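Local structure of EmGH1 (5Z87) at residues Met257-Leu262 against Gly751-Asp756; Val440-Ala445 against Gln481-Thr486; Asp316-His321 against Asn349-Met354; Gly122-Val127 against Gly384-Pro389. The protein probably hydrolyses beta-glucosidic bonds, as a member of glycoside hydrolase family 3 with a barrel domain, an alpha/beta domain and a fibronectin type III-like domain. All blocks are in the same frame, centred on the assembly; numbering follows the deposited sequence.

Overall arrangement
Contacts 2, 3 and 4 are buried, whereas contact 1 is partly buried. Contact 1 is also the one that joins two domains: a helix of the TIM-barrel-like N-terminal domain meets a short hairpin strand of the fibronectin type III-like domain through side-chain amide hydrogen bonds. Contacts 3 and 4, whose centres are about 26 Å apart, both involve the barrel domain, but contact 3 combines a charged arginine with valine packing, while contact 4 rests on apolar side chains packed together and against backbone carbonyls, with no hydrogen bond between its segments. Contact 2 lies in the C-terminal alpha/beta domain and packs two loops that follow neighbouring parallel strands, with proline and glycine at its heart.

Contact 1: residues Met257-Leu262 against Gly751-Asp756; sequences MQNVVL and GYRDAD. With EDO (1,2-ethanediol), chain K.
Asn259, on helix 254-261 of the TIM-barrel-like domain, pairs its side-chain amide with the backbone of Arg753 in the fibronectin type III-like domain. Arg753 belongs to strand 752-753, which forms a small antiparallel hairpin with strand 759-760. The amide imitates a neighbouring strand: Asn259 OD1 accepts from Arg753 N at 2.8 Å, and Asn259 ND2 donates to Arg753 O at 2.9 Å. Both bonds are nearly straight, and each donor lies in the plane of the carbonyl it meets, on a lone pair. With CG beside the backbone N (chi1 -59°) and the amide turned at chi2 -90°, both polar atoms of Asn259 reach the strand together. Its ND2 also donates to Val255 O, one turn back in the same helix, which helps fix the rotation of the amide. Tyr752 brings CB to 3.5 Å from Asn259 OD1 and turns a ring edge towards ND2, while its hydroxyl bonds to Ser717 OG. Gln258, bent at chi2 (-71°), crosses the extended Arg753 chain at about a right angle, with OE1 3.5 Å from Arg753 CD. The guanidinium runs on past it and bonds to Gly757 O through NH1; a 1,2-ethanediol, probably from the crystallisation liquor, donates to Asp756 O. Gln258 CG rests 3.4 Å from Asp754 O, and a water accepts from Gln258 NE2 and donates to Ala755 O at 2.7 Å.

Contact 2: residues Val440-Ala445 against Gln481-Thr486; sequences VGPNAA and QGCAIT
Two loops at the C-terminal ends of adjacent parallel strands, 436-440 and 476-480, meet in the alpha/beta domain of this family 3 enzyme, where Pro442 packs against Cys483 and Ile485. The proline ring is the centre of the contact. Its CB lies 3.2 Å from Cys483 O, and its CD lies 4.0 Å from Cys483 SG. Ile485 crosses the ring at about a right angle; CG1, swung beside its own backbone N (chi1 -68°), comes to 3.7 Å from Pro442 CG, and CD1 continues along the same rim. Replacing Pro442 by an alanine would remove CG and CD, which would probably open a gap beside Ile485 and the Cys483 sulfur and give the backbone after Gly441 more freedom to turn. Nearer the strands, Gly441 N makes a weak hydrogen bond of 3.1 Å to Gln481 O, and Val440 CG2 rests 3.6 Å from Gly482 CA. A side chain on Gly482 would run into that methyl. Gln481 O also accepts a weak hydrogen bond from Cys483 N, closing a gamma turn at Gly482. The Gln481 chain, bent at chi2, folds back to give Cys483 O a weak hydrogen bond from NE2, while OE1 accepts from Gly491 N. Helices 508-522 and 561-569 pack around the pair, an arrangement typical of the loops that cap neighbouring parallel strands in a layered alpha/beta fold.

Contact 3: residues Asp316-His321 against Asn349-Met354; sequences DVRRIH and NGVYLM
Arg318 supplies the polar link to the loop 349-354: its NH2 donates to Asn349 O at 2.8 Å in a nearly straight bond. The oxygen lies in the guanidinium plane, but the donor stands 48° out of the carbonyl plane. CG is anti to the backbone N (chi1 -174°), and a sharp bend at chi3 (-34°) turns the group towards the loop. The guanidinium also makes two salt bridges, NH1 with Glu330 and NE with Asp315. A leucine in place of Arg318 would probably leave both carboxylates without this positive partner and Asn349 O without its donor. Both segments belong to the TIM-barrel-like domain and follow strands 309-311 and 345-346; helix 330-340, which carries Glu330, packs against Val351. Van der Waals contacts complete the junction. Val351 divides its methyls: CG1 covers one face of the guanidinium, offset towards its rim, and touches Arg318 CB at 3.7 Å, whereas CG2 makes an apolar contact with Val317 CG1 at 3.5 Å. That Val317 methyl also approaches Tyr352 CE1 at 4.0 Å. At the start of the 3-10 turn 351-353, the carboxylate oxygens of Glu345 accept from Val351 N and Tyr352 N.

Contact 4: residues Gly122-Val127 against Gly384-Pro389; sequences GIPAFV and GLFDMP
Leu385 is the main bump of this contact, fitting a hollow formed by the Pro124 ring, the Ala125 carbonyl and the Phe126 ring. Its CD1 lies 3.3 Å from Ala125 O and, at the same time, over one face of Phe126, 4.2 Å from CD1 of that ring and offset towards the rim. The two side chains cross at about a right angle, and the leucine meets the ring through this one methyl. With CG beside its backbone N (chi1 -52°), Leu385 sends its branch forward into this hollow while its CB stays near the proline.

Pro124 is the reciprocal bump. Its CG presses on the Leu385 backbone, 3.2 Å from Leu385 O, and sits 3.8 Å from Leu385 CB. The adjacent CD stands over a face of the Phe386 ring, more loosely. Phe386 in turn lies side by side with Ile123, both pointing the same way, and Ile123 CG1 approaches Phe386 CE2 at 3.9 Å; Ile123 CG2 meets the neighbouring CZ. The side chains that meet are apolar and pack partly against backbone carbonyl oxygens; the two segments share no hydrogen bond.

Gly384, with positive phi, ends helix 366-382 in a Schellman motif and turns the chain so that Leu385 and Phe386 face residues 123-126. Lys380 of that helix bonds to Pro124 O, helix 43-51 packs on Phe386 through Arg46 and Leu50, helix 101-116 lies against Pro124, and Phe126 opens strand 126-129, which is flanked by strands 91-93 and 176-177 in the parallel sheet of the barrel.

Contact 1: residues Met257-Leu262 against Gly751-Asp756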
loop_
_atom_site.group_PDB
_atom_site.type_symbol
_atom_site.label_atom_id
_atom_site.label_comp_id
_atom_site.label_asym_id
_atom_site.label_seq_id
_atom_site.Cartn_x
_atom_site.Cartn_y
_atom_site.Cartn_z
ATOM N N MET A 257 13.809 -4.381 -2.430
ATOM C CA MET A 257 14.756 -3.828 -1.462
ATOM C C MET A 257 16.123 -3.567 -2.094
ATOM O O MET A 257 16.731 -2.515 -1.869
ATOM C CB MET A 257 14.882 -4.773 -0.269
ATOM C CG MET A 257 15.933 -4.356 0.729
ATOM S SD MET A 257 15.514 -2.894 1.701
ATOM C CE MET A 257 14.250 -3.518 2.787
ATOM N N GLN A 258 16.592 -4.486 -2.940
ATOM C CA GLN A 258 17.900 -4.347 -3.567
ATOM C C GLN A 258 17.934 -3.241 -4.618
ATOM O O GLN A 258 18.978 -2.601 -4.800
ATOM C CB GLN A 258 18.318 -5.682 -4.204
ATOM C CG GLN A 258 18.878 -6.702 -3.198
ATOM C CD GLN A 258 20.256 -6.300 -2.669
ATOM O OE1 GLN A 258 20.986 -5.567 -3.324
ATOM N NE2 GLN A 258 20.608 -6.779 -1.487
ATOM N N ASN A 259 16.827 -2.996 -5.323
ATOM C CA ASN A 259 16.852 -2.074 -6.452
ATOM C C ASN A 259 16.105 -0.767 -6.223
ATOM O O ASN A 259 16.267 0.155 -7.033
ATOM C CB ASN A 259 16.292 -2.761 -7.708
ATOM C CG ASN A 259 17.076 -4.008 -8.070
ATOM O OD1 ASN A 259 18.040 -3.936 -8.814
ATOM N ND2 ASN A 259 16.658 -5.157 -7.544
ATOM N N VAL A 260 15.293 -0.655 -5.170
ATOM C CA VAL A 260 14.595 0.592 -4.837
ATOM C C VAL A 260 15.191 1.237 -3.598
ATOM O O VAL A 260 15.662 2.373 -3.644
ATOM C CB VAL A 260 13.076 0.364 -4.652
ATOM C CG1 VAL A 260 12.405 1.658 -4.227
ATOM C CG2 VAL A 260 12.437 -0.176 -5.913
ATOM N N VAL A 261 15.168 0.529 -2.476
ATOM C CA VAL A 261 15.371 1.146 -1.172
ATOM C C VAL A 261 16.858 1.276 -0.849
ATOM O O VAL A 261 17.318 2.331 -0.398
ATOM C CB VAL A 261 14.616 0.329 -0.105
ATOM C CG1 VAL A 261 14.863 0.881 1.277
ATOM C CG2 VAL A 261 13.112 0.296 -0.428
ATOM N N LEU A 262 17.627 0.214 -1.077
ATOM C CA LEU A 262 19.044 0.112 -0.722
ATOM C C LEU A 262 20.035 0.913 -1.569
ATOM O O LEU A 262 21.093 1.270 -1.039
ATOM C CB LEU A 262 19.482 -1.357 -0.756
ATOM C CG LEU A 262 18.890 -2.257 0.328
ATOM C CD1 LEU A 262 19.454 -3.662 0.198
ATOM C CD2 LEU A 262 19.149 -1.683 1.723
ATOM N N GLY A 751 21.413 -3.666 -15.838
ATOM C CA GLY A 751 21.020 -4.855 -15.127
ATOM C C GLY A 751 20.253 -4.517 -13.866
ATOM O O GLY A 751 19.875 -3.373 -13.617
ATOM N N TYR A 752 20.019 -5.545 -13.055
ATOM C CA TYR A 752 19.342 -5.359 -11.782
ATOM C C TYR A 752 19.888 -6.395 -10.819
ATOM O O TYR A 752 20.462 -7.402 -11.234
ATOM C CB TYR A 752 17.818 -5.473 -11.931
ATOM C CG TYR A 752 17.313 -6.892 -12.037
ATOM C CD1 TYR A 752 17.388 -7.597 -13.231
ATOM C CD2 TYR A 752 16.759 -7.524 -10.939
ATOM C CE1 TYR A 752 16.927 -8.913 -13.314
ATOM C CE2 TYR A 752 16.289 -8.822 -11.014
ATOM C CZ TYR A 752 16.371 -9.510 -12.193
ATOM O OH TYR A 752 15.900 -10.807 -12.227
ATOM N N ARG A 753 19.702 -6.139 -9.526
ATOM C CA ARG A 753 20.230 -7.004 -8.479
ATOM C C ARG A 753 19.196 -8.040 -8.069
ATOM O O ARG A 753 18.020 -7.706 -7.892
ATOM C CB ARG A 753 20.653 -6.168 -7.275
ATOM C CG ARG A 753 21.783 -5.208 -7.613
ATOM C CD ARG A 753 22.499 -4.717 -6.360
ATOM N NE ARG A 753 23.550 -3.790 -6.737
ATOM C CZ ARG A 753 24.813 -4.150 -6.960
ATOM N NH1 ARG A 753 25.185 -5.416 -6.814
ATOM N NH2 ARG A 753 25.702 -3.242 -7.330
ATOM N N ASP A 754 19.628 -9.298 -7.932
ATOM C CA ASP A 754 18.720 -10.355 -7.498
ATOM C C ASP A 754 18.497 -10.258 -5.988
ATOM O O ASP A 754 18.989 -9.343 -5.319
ATOM C CB ASP A 754 19.235 -11.731 -7.933
ATOM C CG ASP A 754 20.508 -12.186 -7.188
ATOM O OD1 ASP A 754 20.812 -11.732 -6.058
ATOM O OD2 ASP A 754 21.207 -13.054 -7.755
ATOM N N ALA A 755 17.769 -11.225 -5.421
ATOM C CA ALA A 755 17.410 -11.138 -4.009
ATOM C C ALA A 755 18.628 -11.190 -3.096
ATOM O O ALA A 755 18.533 -10.771 -1.936
ATOM C CB ALA A 755 16.419 -12.247 -3.642
ATOM N N ASP A 756 19.772 -11.666 -3.596
ATOM C CA ASP A 756 21.009 -11.725 -2.821
ATOM C C ASP A 756 21.923 -10.524 -3.039
ATOM O O ASP A 756 22.962 -10.432 -2.378
ATOM C CB ASP A 756 21.777 -13.007 -3.151
ATOM C CG ASP A 756 20.938 -14.251 -2.953
ATOM O OD1 ASP A 756 20.178 -14.301 -1.959
ATOM O OD2 ASP A 756 21.034 -15.175 -3.796
HETATM C C1 EDO K . 26.315 -8.094 -3.065
HETATM O O1 EDO K . 25.728 -9.383 -3.284
HETATM C C2 EDO K . 27.738 -8.122 -3.616
HETATM O O2 EDO K . 27.757 -7.643 -4.968
HETATM O O HOH W 1 19.739 -9.311 -0.038
#

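Contact 2: residues Val440-Ala445 against Gln481-Thr486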
loop_
_atom_site.group_PDB
_atom_site.type_symbol
_atom_site.label_atom_id
_atom_site.label_comp_id
_atom_site.label_asym_id
_atom_site.label_seq_id
_atom_site.Cartn_x
_atom_site.Cartn_y
_atom_site.Cartn_z
ATOM N N VAL A 440 -1.050 37.629 0.044
ATOM C CA VAL A 440 -2.109 37.090 0.892
ATOM C C VAL A 440 -1.947 35.582 1.049
ATOM O O VAL A 440 -1.530 34.883 0.119
ATOM C CB VAL A 440 -3.494 37.433 0.301
ATOM C CG1 VAL A 440 -3.499 37.120 -1.180
ATOM C CG2 VAL A 440 -4.603 36.659 0.999
ATOM N N GLY A 441 -2.305 35.081 2.238
ATOM C CA GLY A 441 -2.333 33.658 2.497
ATOM C C GLY A 441 -1.663 33.254 3.799
ATOM O O GLY A 441 -0.873 34.003 4.388
ATOM N N PRO A 442 -1.963 32.043 4.272
ATOM C CA PRO A 442 -1.405 31.605 5.563
ATOM C C PRO A 442 0.114 31.522 5.577
ATOM O O PRO A 442 0.709 31.619 6.656
ATOM C CB PRO A 442 -2.051 30.232 5.777
ATOM C CG PRO A 442 -2.395 29.755 4.392
ATOM C CD PRO A 442 -2.785 31.000 3.636
ATOM N N ASN A 443 0.772 31.398 4.426
ATOM C CA ASN A 443 2.224 31.287 4.395
ATOM C C ASN A 443 2.903 32.507 3.785
ATOM O O ASN A 443 4.003 32.395 3.237
ATOM C CB ASN A 443 2.640 30.017 3.658
ATOM C CG ASN A 443 2.220 28.773 4.401
ATOM O OD1 ASN A 443 1.926 28.835 5.602
ATOM N ND2 ASN A 443 2.148 27.643 3.694
ATOM N N ALA A 444 2.280 33.683 3.886
ATOM C CA ALA A 444 2.883 34.880 3.305
ATOM C C ALA A 444 3.814 35.584 4.285
ATOM O O ALA A 444 4.976 35.851 3.958
ATOM C CB ALA A 444 1.800 35.856 2.823
ATOM N N ALA A 445 3.314 35.879 5.486
ATOM C CA ALA A 445 4.020 36.707 6.455
ATOM C C ALA A 445 4.942 35.911 7.365
ATOM O O ALA A 445 5.852 36.487 7.967
ATOM C CB ALA A 445 3.011 37.476 7.313
ATOM N N GLN A 481 -3.996 38.392 5.724
ATOM C CA GLN A 481 -3.869 37.015 6.197
ATOM C C GLN A 481 -4.502 36.028 5.210
ATOM O O GLN A 481 -3.899 35.004 4.858
ATOM C CB GLN A 481 -4.504 36.897 7.586
ATOM C CG GLN A 481 -4.479 35.503 8.192
ATOM C CD GLN A 481 -3.079 35.032 8.540
ATOM O OE1 GLN A 481 -2.155 35.835 8.716
ATOM N NE2 GLN A 481 -2.912 33.718 8.634
ATOM N N GLY A 482 -5.709 36.334 4.731
ATOM C CA GLY A 482 -6.409 35.447 3.819
ATOM C C GLY A 482 -7.148 34.358 4.569
ATOM O O GLY A 482 -8.379 34.379 4.650
ATOM N N CYS A 483 -6.397 33.402 5.120
ATOM C CA CYS A 483 -6.924 32.401 6.041
ATOM C C CYS A 483 -5.759 31.824 6.835
ATOM O O CYS A 483 -4.590 32.010 6.485
ATOM C CB CYS A 483 -7.682 31.286 5.311
ATOM S SG CYS A 483 -6.605 30.205 4.303
ATOM N N ALA A 484 -6.098 31.130 7.914
ATOM C CA ALA A 484 -5.135 30.414 8.735
ATOM C C ALA A 484 -5.253 28.920 8.467
ATOM O O ALA A 484 -6.346 28.407 8.204
ATOM C CB ALA A 484 -5.354 30.693 10.229
ATOM N N ILE A 485 -4.115 28.225 8.527
ATOM C CA ILE A 485 -4.088 26.766 8.441
ATOM C C ILE A 485 -4.278 26.204 9.844
ATOM O O ILE A 485 -5.224 25.452 10.119
ATOM C CB ILE A 485 -2.777 26.271 7.802
ATOM C CG1 ILE A 485 -2.728 26.666 6.321
ATOM C CG2 ILE A 485 -2.612 24.766 7.994
ATOM C CD1 ILE A 485 -1.381 26.454 5.663
ATOM N N THR A 486 -3.394 26.595 10.748
ATOM C CA THR A 486 -3.470 26.186 12.139
ATOM C C THR A 486 -3.795 27.395 13.007
ATOM O O THR A 486 -3.380 28.518 12.711
ATOM C CB THR A 486 -2.160 25.533 12.573
ATOM O OG1 THR A 486 -1.063 26.210 11.942
ATOM C CG2 THR A 486 -2.157 24.077 12.134
HETATM O O HOH W 2 -0.574 32.118 8.797
#

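Contact 3: residues Asp316-His321 against Asn349-Met354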
loop_
_atom_site.group_PDB
_atom_site.type_symbol
_atom_site.label_atom_id
_atom_site.label_comp_id
_atom_site.label_asym_id
_atom_site.label_seq_id
_atom_site.Cartn_x
_atom_site.Cartn_y
_atom_site.Cartn_z
ATOM N N ASP A 316 15.018 2.984 20.055
ATOM C CA ASP A 316 14.438 1.911 19.263
ATOM C C ASP A 316 14.936 0.520 19.641
ATOM O O ASP A 316 14.320 -0.463 19.211
ATOM C CB ASP A 316 14.694 2.149 17.777
ATOM C CG ASP A 316 13.576 2.933 17.106
ATOM O OD1 ASP A 316 12.463 3.042 17.677
ATOM O OD2 ASP A 316 13.821 3.448 15.997
ATOM N N VAL A 317 16.022 0.396 20.415
ATOM C CA VAL A 317 16.441 -0.930 20.869
ATOM C C VAL A 317 15.448 -1.462 21.893
ATOM O O VAL A 317 14.948 -2.584 21.766
ATOM C CB VAL A 317 17.881 -0.917 21.429
ATOM C CG1 VAL A 317 18.306 -2.334 21.774
ATOM C CG2 VAL A 317 18.866 -0.363 20.410
ATOM N N ARG A 318 15.128 -0.651 22.908
ATOM C CA ARG A 318 14.079 -1.014 23.856
ATOM C C ARG A 318 12.764 -1.359 23.153
ATOM O O ARG A 318 12.034 -2.251 23.591
ATOM C CB ARG A 318 13.850 0.132 24.845
ATOM C CG ARG A 318 12.865 -0.228 25.947
ATOM C CD ARG A 318 12.413 0.990 26.728
ATOM N NE ARG A 318 13.488 1.968 26.822
ATOM C CZ ARG A 318 14.375 2.007 27.810
ATOM N NH1 ARG A 318 14.311 1.129 28.805
ATOM N NH2 ARG A 318 15.315 2.932 27.803
ATOM N N ARG A 319 12.445 -0.659 22.062
ATOM C CA ARG A 319 11.152 -0.848 21.419
ATOM C C ARG A 319 11.056 -2.151 20.642
ATOM O O ARG A 319 9.946 -2.521 20.249
ATOM C CB ARG A 319 10.847 0.324 20.497
ATOM C CG ARG A 319 10.469 1.591 21.235
ATOM C CD ARG A 319 10.495 2.749 20.293
ATOM N NE ARG A 319 10.457 4.018 20.996
ATOM C CZ ARG A 319 10.661 5.180 20.393
ATOM N NH1 ARG A 319 10.908 5.204 19.088
ATOM N NH2 ARG A 319 10.624 6.313 21.084
ATOM N N ILE A 320 12.179 -2.841 20.405
ATOM C CA ILE A 320 12.121 -4.223 19.944
ATOM C C ILE A 320 11.203 -5.027 20.845
ATOM O O ILE A 320 10.467 -5.913 20.391
ATOM C CB ILE A 320 13.526 -4.848 19.912
ATOM C CG1 ILE A 320 14.462 -4.093 18.964
ATOM C CG2 ILE A 320 13.458 -6.332 19.519
ATOM C CD1 ILE A 320 15.925 -4.532 19.176
ATOM N N HIS A 321 11.245 -4.731 22.142
ATOM C CA HIS A 321 10.388 -5.343 23.137
ATOM C C HIS A 321 9.084 -4.574 23.304
ATOM O O HIS A 321 8.003 -5.148 23.150
ATOM C CB HIS A 321 11.115 -5.425 24.483
ATOM C CG HIS A 321 10.199 -5.688 25.637
ATOM N ND1 HIS A 321 9.491 -6.865 25.772
ATOM C CD2 HIS A 321 9.845 -4.912 26.690
ATOM C CE1 HIS A 321 8.754 -6.809 26.868
ATOM N NE2 HIS A 321 8.945 -5.633 27.440
ATOM N N ASN A 349 18.774 6.473 29.481
ATOM C CA ASN A 349 18.619 5.294 30.322
ATOM C C ASN A 349 18.365 4.055 29.465
ATOM O O ASN A 349 17.390 3.328 29.648
ATOM C CB ASN A 349 17.491 5.515 31.332
ATOM C CG ASN A 349 17.409 4.421 32.363
ATOM O OD1 ASN A 349 18.416 3.833 32.734
ATOM N ND2 ASN A 349 16.200 4.134 32.831
ATOM N N GLY A 350 19.237 3.842 28.490
ATOM C CA GLY A 350 19.002 2.827 27.483
ATOM C C GLY A 350 19.139 1.407 28.006
ATOM O O GLY A 350 19.636 1.141 29.104
ATOM N N VAL A 351 18.681 0.461 27.186
ATOM C CA VAL A 351 18.822 -0.937 27.563
ATOM C C VAL A 351 20.272 -1.401 27.421
ATOM O O VAL A 351 20.663 -2.389 28.057
ATOM C CB VAL A 351 17.850 -1.836 26.762
ATOM C CG1 VAL A 351 16.410 -1.405 26.996
ATOM C CG2 VAL A 351 18.184 -1.841 25.267
ATOM N N TYR A 352 21.093 -0.702 26.626
ATOM C CA TYR A 352 22.502 -1.081 26.555
ATOM C C TYR A 352 23.239 -0.875 27.873
ATOM O O TYR A 352 24.352 -1.382 28.018
ATOM C CB TYR A 352 23.230 -0.310 25.458
ATOM C CG TYR A 352 23.166 -0.965 24.105
ATOM C CD1 TYR A 352 22.233 -1.965 23.837
ATOM C CD2 TYR A 352 24.030 -0.576 23.086
ATOM C CE1 TYR A 352 22.167 -2.580 22.573
ATOM C CE2 TYR A 352 23.973 -1.177 21.814
ATOM C CZ TYR A 352 23.039 -2.181 21.573
ATOM O OH TYR A 352 22.983 -2.765 20.333
ATOM N N LEU A 353 22.652 -0.154 28.832
ATOM C CA LEU A 353 23.268 -0.050 30.146
ATOM C C LEU A 353 23.321 -1.403 30.850
ATOM O O LEU A 353 24.120 -1.577 31.774
ATOM C CB LEU A 353 22.523 0.975 31.005
ATOM C CG LEU A 353 22.898 2.460 30.818
ATOM C CD1 LEU A 353 22.819 2.912 29.378
ATOM C CD2 LEU A 353 22.039 3.383 31.675
ATOM N N MET A 354 22.511 -2.371 30.415
ATOM C CA MET A 354 22.536 -3.723 30.964
ATOM C C MET A 354 23.643 -4.587 30.372
ATOM O O MET A 354 23.860 -5.697 30.863
ATOM C CB MET A 354 21.189 -4.432 30.729
ATOM C CG MET A 354 19.980 -3.763 31.372
ATOM S SD MET A 354 18.418 -4.527 30.847
ATOM C CE MET A 354 17.238 -3.383 31.563
#

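Contact 4: residues Gly122-Val127 against Gly384-Pro389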
loop_
_atom_site.group_PDB
_atom_site.type_symbol
_atom_site.label_atom_id
_atom_site.label_comp_id
_atom_site.label_asym_id
_atom_site.label_seq_id
_atom_site.Cartn_x
_atom_site.Cartn_y
_atom_site.Cartn_z
ATOM N N GLY A 122 41.270 9.284 27.926
ATOM C CA GLY A 122 40.888 10.573 27.372
ATOM C C GLY A 122 39.987 10.513 26.155
ATOM O O GLY A 122 40.044 11.416 25.308
ATOM N N ILE A 123 39.153 9.480 26.040
ATOM C CA ILE A 123 38.238 9.351 24.905
ATOM C C ILE A 123 37.178 10.445 24.993
ATOM O O ILE A 123 36.429 10.501 25.981
ATOM C CB ILE A 123 37.599 7.953 24.859
ATOM C CG1 ILE A 123 38.685 6.868 24.930
ATOM C CG2 ILE A 123 36.703 7.802 23.601
ATOM C CD1 ILE A 123 38.157 5.437 25.181
ATOM N N PRO A 124 37.091 11.344 24.020
ATOM C CA PRO A 124 35.998 12.321 24.009
ATOM C C PRO A 124 34.700 11.678 23.524
ATOM O O PRO A 124 34.678 10.570 22.986
ATOM C CB PRO A 124 36.488 13.407 23.033
ATOM C CG PRO A 124 37.905 12.988 22.627
ATOM C CD PRO A 124 37.966 11.506 22.847
ATOM N N ALA A 125 33.607 12.396 23.742
ATOM C CA ALA A 125 32.304 11.976 23.243
ATOM C C ALA A 125 32.129 12.346 21.773
ATOM O O ALA A 125 32.648 13.361 21.303
ATOM C CB ALA A 125 31.195 12.623 24.072
ATOM N N PHE A 126 31.412 11.495 21.032
ATOM C CA PHE A 126 30.747 11.981 19.827
ATOM C C PHE A 126 29.686 12.984 20.260
ATOM O O PHE A 126 29.006 12.790 21.271
ATOM C CB PHE A 126 30.097 10.838 19.030
ATOM C CG PHE A 126 30.946 10.325 17.886
ATOM C CD1 PHE A 126 31.455 11.190 16.928
ATOM C CD2 PHE A 126 31.249 8.976 17.778
ATOM C CE1 PHE A 126 32.248 10.713 15.881
ATOM C CE2 PHE A 126 32.043 8.493 16.725
ATOM C CZ PHE A 126 32.537 9.361 15.783
ATOM N N VAL A 127 29.582 14.084 19.530
ATOM C CA VAL A 127 28.581 15.111 19.789
ATOM C C VAL A 127 27.695 15.134 18.552
ATOM O O VAL A 127 28.088 15.679 17.513
ATOM C CB VAL A 127 29.207 16.485 20.064
ATOM C CG1 VAL A 127 28.122 17.539 20.297
ATOM C CG2 VAL A 127 30.142 16.402 21.263
ATOM N N GLY A 384 38.992 12.513 14.212
ATOM C CA GLY A 384 39.978 13.359 14.858
ATOM C C GLY A 384 39.687 13.734 16.290
ATOM O O GLY A 384 40.320 14.662 16.802
ATOM N N LEU A 385 38.751 13.048 16.962
ATOM C CA LEU A 385 38.401 13.453 18.325
ATOM C C LEU A 385 39.610 13.411 19.247
ATOM O O LEU A 385 39.685 14.189 20.202
ATOM C CB LEU A 385 37.299 12.568 18.919
ATOM C CG LEU A 385 35.974 12.314 18.182
ATOM C CD1 LEU A 385 34.873 12.096 19.194
ATOM C CD2 LEU A 385 35.617 13.430 17.234
ATOM N N PHE A 386 40.561 12.513 18.981
ATOM C CA PHE A 386 41.704 12.343 19.865
ATOM C C PHE A 386 42.789 13.382 19.615
ATOM O O PHE A 386 43.578 13.665 20.520
ATOM C CB PHE A 386 42.308 10.941 19.695
ATOM C CG PHE A 386 41.440 9.815 20.229
ATOM C CD1 PHE A 386 40.445 9.235 19.440
ATOM C CD2 PHE A 386 41.653 9.302 21.499
ATOM C CE1 PHE A 386 39.685 8.162 19.924
ATOM C CE2 PHE A 386 40.885 8.238 21.992
ATOM C CZ PHE A 386 39.898 7.674 21.206
ATOM N N ASP A 387 42.825 13.969 18.422
ATOM C CA ASP A 387 43.952 14.767 17.964
ATOM C C ASP A 387 43.621 16.248 17.798
ATOM O O ASP A 387 44.462 16.997 17.284
ATOM C CB ASP A 387 44.463 14.190 16.640
ATOM C CG ASP A 387 44.683 12.673 16.704
ATOM O OD1 ASP A 387 45.213 12.186 17.730
ATOM O OD2 ASP A 387 44.328 11.972 15.730
ATOM N N MET A 388 42.444 16.693 18.231
ATOM C CA MET A 388 41.936 18.015 17.894
ATOM C C MET A 388 41.304 18.684 19.106
ATOM O O MET A 388 40.878 18.009 20.051
ATOM C CB MET A 388 40.896 17.937 16.761
ATOM C CG MET A 388 41.478 17.518 15.420
ATOM S SD MET A 388 42.914 18.526 14.929
ATOM C CE MET A 388 42.134 20.070 14.427
ATOM N N PRO A 389 41.235 20.015 19.107
ATOM C CA PRO A 389 40.361 20.721 20.052
ATOM C C PRO A 389 38.896 20.320 19.895
ATOM O O PRO A 389 38.448 19.872 18.838
ATOM C CB PRO A 389 40.570 22.199 19.691
ATOM C CG PRO A 389 41.904 22.242 19.050
ATOM C CD PRO A 389 42.068 20.944 18.323
#